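Local coordinates for protein macrophage receptor MARCO (Mus musculus, PDB 2OYA) that probably serves macrophages as a scavenger receptor, recognising ligands through basic and acidic clusters on its cysteine-rich domain, at residues A[32-45]-A[67-81]. Residues are numbered along the deposited sequence; the frame is centred on the assembly and turned at random. Where two conformers were deposited one is given.
Sequences DDWDNNDATVFCRM and DNVNCRGTENSLWDC
The single helix of the scavenger receptor cysteine-rich domain, 36-45, lies against the loop 67-81, whose second part is closed by the C71-C81 disulfide; D38 at the first helical turn and R44 near the last supply strong polar links. D38 OD1 accepts from C71 N at 2.7 Å, nearly along its C-O axis and close to straight (160° at the hydrogen). The other oxygen, OD2, takes D35 N, while D35 OD2 takes D38 N; this reciprocal pair is a capping box, so the carboxylate that grips the loop also closes the helix start and is fixed in rotation.

At the far end R44 bends at chi3 (-62°), which lays its guanidinium edge along two loop carbonyls. NH1 donates to E75 O at 2.6 Å and to G73 O, and NH2 also reaches G73 O, giving an end-on grip on one atom; both oxygens lie near the guanidinium plane. E75 in turn holds the loop's turn at R72 and G73, its two carboxylate oxygens using their syn lone pairs for R72 N and G73 N.

Between these polar ends V41 enters the loop closed by that disulfide, a bond of the SRCR fold. CG2 meets C71 CB at 3.8 Å, and CG1, anti to the backbone N (175°), lies 4.0 Å from L78 CD2. L78 CD1 lies at the edge of the F42 ring, in its plane, 3.8 Å from F42 CD1. M45 SD receives a weak, long bond from L78 N, and its CE rests 3.8 Å from W79 CZ3.

Before the helix, N68 ND2 donates to D33 OD2 from above the carboxylate plane, and water 1 bridges D32 O to V69 N. D32, D33 and D67 gather here, consistent with the acidic cluster of ligand recognition.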
# COMPACT_ATOMS: atom_id res chain seq x y z
N ASP A 32 11.09 -1.40 2.65
CA ASP A 32 11.81 -2.31 3.55
C ASP A 32 10.85 -3.43 3.98
O ASP A 32 9.84 -3.15 4.62
CB ASP A 32 12.29 -1.60 4.82
CG ASP A 32 13.36 -0.54 4.56
OD1 ASP A 32 14.04 -0.56 3.51
OD2 ASP A 32 13.52 0.33 5.46
N ASP A 33 11.18 -4.68 3.63
CA ASP A 33 10.34 -5.87 4.00
C ASP A 33 8.98 -5.90 3.31
O ASP A 33 8.12 -6.71 3.67
CB ASP A 33 10.10 -6.00 5.52
CG ASP A 33 11.37 -6.19 6.32
OD1 ASP A 33 12.35 -6.78 5.80
OD2 ASP A 33 11.36 -5.76 7.51
N TRP A 34 8.76 -5.03 2.33
CA TRP A 34 7.48 -4.95 1.63
C TRP A 34 7.40 -6.13 0.69
O TRP A 34 8.22 -6.26 -0.22
CB TRP A 34 7.36 -3.63 0.88
CG TRP A 34 6.07 -3.41 0.14
CD1 TRP A 34 5.87 -3.47 -1.21
CD2 TRP A 34 4.81 -3.05 0.73
NE1 TRP A 34 4.56 -3.17 -1.51
CE2 TRP A 34 3.89 -2.91 -0.33
CE3 TRP A 34 4.38 -2.84 2.05
CZ2 TRP A 34 2.53 -2.58 -0.12
CZ3 TRP A 34 3.03 -2.50 2.27
CH2 TRP A 34 2.13 -2.38 1.18
N ASP A 35 6.43 -7.01 0.92
CA ASP A 35 6.37 -8.25 0.14
C ASP A 35 4.95 -8.53 -0.40
O ASP A 35 4.06 -7.72 -0.21
CB ASP A 35 6.97 -9.43 0.95
CG ASP A 35 6.14 -9.82 2.16
OD1 ASP A 35 6.65 -10.61 2.98
OD2 ASP A 35 4.99 -9.34 2.30
N ASN A 36 4.76 -9.65 -1.09
CA ASN A 36 3.46 -9.97 -1.70
C ASN A 36 2.32 -10.06 -0.67
O ASN A 36 1.17 -9.73 -0.99
CB ASN A 36 3.55 -11.24 -2.54
CG ASN A 36 4.31 -11.02 -3.86
OD1 ASN A 36 4.43 -9.89 -4.35
ND2 ASN A 36 4.85 -12.10 -4.43
N ASN A 37 2.65 -10.50 0.54
CA ASN A 37 1.65 -10.60 1.61
C ASN A 37 1.16 -9.22 2.00
O ASN A 37 -0.04 -8.98 2.12
CB ASN A 37 2.21 -11.33 2.84
CG ASN A 37 2.36 -12.83 2.61
OD1 ASN A 37 1.66 -13.42 1.79
ND2 ASN A 37 3.28 -13.44 3.34
N ASP A 38 2.11 -8.29 2.14
CA ASP A 38 1.76 -6.88 2.42
C ASP A 38 0.95 -6.27 1.29
O ASP A 38 -0.07 -5.59 1.53
CB ASP A 38 3.05 -6.08 2.58
CG ASP A 38 3.92 -6.61 3.69
OD1 ASP A 38 3.36 -7.08 4.70
OD2 ASP A 38 5.16 -6.55 3.55
N ALA A 39 1.41 -6.50 0.06
CA ALA A 39 0.74 -6.00 -1.15
C ALA A 39 -0.71 -6.52 -1.24
O ALA A 39 -1.63 -5.78 -1.60
CB ALA A 39 1.52 -6.42 -2.40
N THR A 40 -0.89 -7.81 -0.93
CA THR A 40 -2.22 -8.42 -0.95
C THR A 40 -3.12 -7.77 0.10
O THR A 40 -4.29 -7.50 -0.17
CB THR A 40 -2.13 -9.96 -0.77
OG1 THR A 40 -1.43 -10.50 -1.91
CG2 THR A 40 -3.50 -10.63 -0.68
N VAL A 41 -2.60 -7.52 1.30
CA VAL A 41 -3.41 -6.83 2.31
C VAL A 41 -3.81 -5.44 1.85
O VAL A 41 -4.99 -5.06 1.92
CB VAL A 41 -2.75 -6.80 3.71
CG1 VAL A 41 -3.60 -5.98 4.67
CG2 VAL A 41 -2.58 -8.21 4.22
N PHE A 42 -2.84 -4.69 1.33
CA PHE A 42 -3.11 -3.34 0.84
C PHE A 42 -4.17 -3.39 -0.26
O PHE A 42 -5.15 -2.64 -0.21
CB PHE A 42 -1.81 -2.71 0.31
CG PHE A 42 -2.00 -1.35 -0.32
CD1 PHE A 42 -1.78 -0.19 0.44
CD2 PHE A 42 -2.38 -1.22 -1.66
CE1 PHE A 42 -1.95 1.08 -0.14
CE2 PHE A 42 -2.57 0.04 -2.24
CZ PHE A 42 -2.35 1.20 -1.46
N CYS A 43 -3.98 -4.27 -1.24
CA CYS A 43 -4.91 -4.38 -2.37
C CYS A 43 -6.32 -4.84 -1.96
O CYS A 43 -7.31 -4.36 -2.50
CB CYS A 43 -4.33 -5.30 -3.45
SG CYS A 43 -2.84 -4.62 -4.24
N ARG A 44 -6.39 -5.74 -0.98
CA ARG A 44 -7.66 -6.20 -0.40
C ARG A 44 -8.47 -5.04 0.15
O ARG A 44 -9.72 -5.00 0.00
CB ARG A 44 -7.36 -7.23 0.70
CG ARG A 44 -8.55 -7.71 1.53
CD ARG A 44 -8.06 -8.78 2.51
NE ARG A 44 -7.52 -9.96 1.84
CZ ARG A 44 -6.47 -10.65 2.27
NH1 ARG A 44 -5.83 -10.26 3.38
NH2 ARG A 44 -6.05 -11.72 1.60
N MET A 45 -7.79 -4.07 0.75
CA MET A 45 -8.46 -2.88 1.27
C MET A 45 -9.23 -2.12 0.18
O MET A 45 -10.28 -1.53 0.45
CB MET A 45 -7.47 -1.95 1.96
CG MET A 45 -6.86 -2.56 3.21
SD MET A 45 -5.64 -1.46 3.94
CE MET A 45 -6.67 -0.13 4.56
N ASP A 67 6.96 1.60 7.51
CA ASP A 67 8.24 0.96 7.21
C ASP A 67 8.23 -0.41 7.89
O ASP A 67 7.52 -0.61 8.90
CB ASP A 67 9.40 1.83 7.72
CG ASP A 67 10.76 1.36 7.24
OD1 ASP A 67 10.83 0.56 6.31
OD2 ASP A 67 11.79 1.87 7.78
N ASN A 68 8.97 -1.35 7.33
CA ASN A 68 9.05 -2.72 7.84
C ASN A 68 7.69 -3.35 8.07
O ASN A 68 7.45 -3.98 9.10
CB ASN A 68 9.92 -2.78 9.10
CG ASN A 68 11.28 -2.16 8.88
OD1 ASN A 68 11.61 -1.12 9.44
ND2 ASN A 68 12.06 -2.76 7.98
N VAL A 69 6.79 -3.17 7.09
CA VAL A 69 5.48 -3.82 7.16
C VAL A 69 5.67 -5.33 7.03
O VAL A 69 6.34 -5.81 6.10
CB VAL A 69 4.53 -3.29 6.06
CG1 VAL A 69 3.14 -3.93 6.19
CG2 VAL A 69 4.43 -1.75 6.14
N ASN A 70 5.09 -6.07 7.97
CA ASN A 70 5.20 -7.53 7.99
C ASN A 70 3.84 -8.20 8.21
O ASN A 70 3.60 -8.81 9.25
CB ASN A 70 6.21 -7.96 9.05
CG ASN A 70 7.63 -7.88 8.56
OD1 ASN A 70 8.10 -8.76 7.84
ND2 ASN A 70 8.33 -6.82 8.95
N CYS A 71 2.97 -8.09 7.22
CA CYS A 71 1.64 -8.71 7.27
C CYS A 71 1.78 -10.22 7.13
O CYS A 71 2.69 -10.70 6.45
CB CYS A 71 0.75 -8.22 6.12
SG CYS A 71 0.44 -6.42 6.11
N ARG A 72 0.85 -10.93 7.75
CA ARG A 72 0.70 -12.37 7.54
C ARG A 72 0.15 -12.64 6.15
O ARG A 72 0.45 -13.67 5.54
CB ARG A 72 -0.23 -12.98 8.59
CG ARG A 72 0.29 -12.92 10.03
CD ARG A 72 -0.79 -13.35 11.03
NE ARG A 72 -1.84 -12.35 11.26
CZ ARG A 72 -1.71 -11.25 12.01
NH1 ARG A 72 -0.55 -10.96 12.59
NH2 ARG A 72 -2.74 -10.42 12.16
N GLY A 73 -0.66 -11.70 5.64
CA GLY A 73 -1.24 -11.82 4.31
C GLY A 73 -2.74 -12.00 4.37
O GLY A 73 -3.44 -11.82 3.36
N THR A 74 -3.23 -12.31 5.56
CA THR A 74 -4.64 -12.61 5.79
C THR A 74 -5.41 -11.46 6.46
O THR A 74 -6.63 -11.56 6.64
CB THR A 74 -4.76 -13.86 6.68
OG1 THR A 74 -4.05 -13.62 7.90
CG2 THR A 74 -4.18 -15.09 5.98
N GLU A 75 -4.70 -10.39 6.81
CA GLU A 75 -5.32 -9.22 7.45
C GLU A 75 -6.30 -8.50 6.50
O GLU A 75 -6.11 -8.52 5.28
CB GLU A 75 -4.25 -8.23 7.97
CG GLU A 75 -3.29 -8.77 9.03
CD GLU A 75 -2.07 -9.51 8.45
OE1 GLU A 75 -2.07 -9.89 7.27
OE2 GLU A 75 -1.08 -9.72 9.19
N ASN A 76 -7.35 -7.90 7.06
CA ASN A 76 -8.30 -7.12 6.27
C ASN A 76 -7.82 -5.69 6.07
O ASN A 76 -8.34 -4.98 5.22
CB ASN A 76 -9.69 -7.12 6.91
CG ASN A 76 -10.28 -8.51 7.01
OD1 ASN A 76 -10.68 -8.94 8.09
ND2 ASN A 76 -10.31 -9.23 5.88
N SER A 77 -6.81 -5.31 6.84
CA SER A 77 -6.29 -3.97 6.87
C SER A 77 -4.81 -3.95 7.21
O SER A 77 -4.33 -4.77 8.02
CB SER A 77 -7.08 -3.19 7.93
OG SER A 77 -6.50 -1.95 8.23
N LEU A 78 -4.06 -3.00 6.63
CA LEU A 78 -2.66 -2.77 7.04
C LEU A 78 -2.56 -2.35 8.49
O LEU A 78 -1.51 -2.51 9.13
CB LEU A 78 -1.99 -1.69 6.19
CG LEU A 78 -1.55 -2.05 4.76
CD1 LEU A 78 -0.86 -0.84 4.12
CD2 LEU A 78 -0.63 -3.25 4.75
N TRP A 79 -3.64 -1.78 9.01
CA TRP A 79 -3.67 -1.37 10.41
C TRP A 79 -3.52 -2.60 11.32
O TRP A 79 -3.01 -2.49 12.43
CB TRP A 79 -4.95 -0.57 10.71
CG TRP A 79 -4.86 0.95 10.45
CD1 TRP A 79 -4.90 1.94 11.39
CD2 TRP A 79 -4.76 1.62 9.17
NE1 TRP A 79 -4.82 3.19 10.78
CE2 TRP A 79 -4.72 3.01 9.42
CE3 TRP A 79 -4.67 1.17 7.84
CZ2 TRP A 79 -4.62 3.97 8.40
CZ3 TRP A 79 -4.56 2.13 6.81
CH2 TRP A 79 -4.54 3.52 7.11
N ASP A 80 -3.94 -3.77 10.83
CA ASP A 80 -3.81 -5.03 11.59
C ASP A 80 -2.44 -5.70 11.43
O ASP A 80 -2.14 -6.68 12.14
CB ASP A 80 -4.90 -6.02 11.19
CG ASP A 80 -6.26 -5.59 11.65
OD1 ASP A 80 -6.42 -5.25 12.84
OD2 ASP A 80 -7.17 -5.59 10.82
N CYS A 81 -1.61 -5.19 10.53
CA CYS A 81 -0.29 -5.77 10.32
C CYS A 81 0.75 -5.28 11.29
O CYS A 81 0.75 -4.12 11.69
CB CYS A 81 0.22 -5.48 8.92
SG CYS A 81 -0.83 -6.16 7.68
O HOH W 1 7.36 -2.13 4.37
O HOH W 2 6.99 -8.82 5.28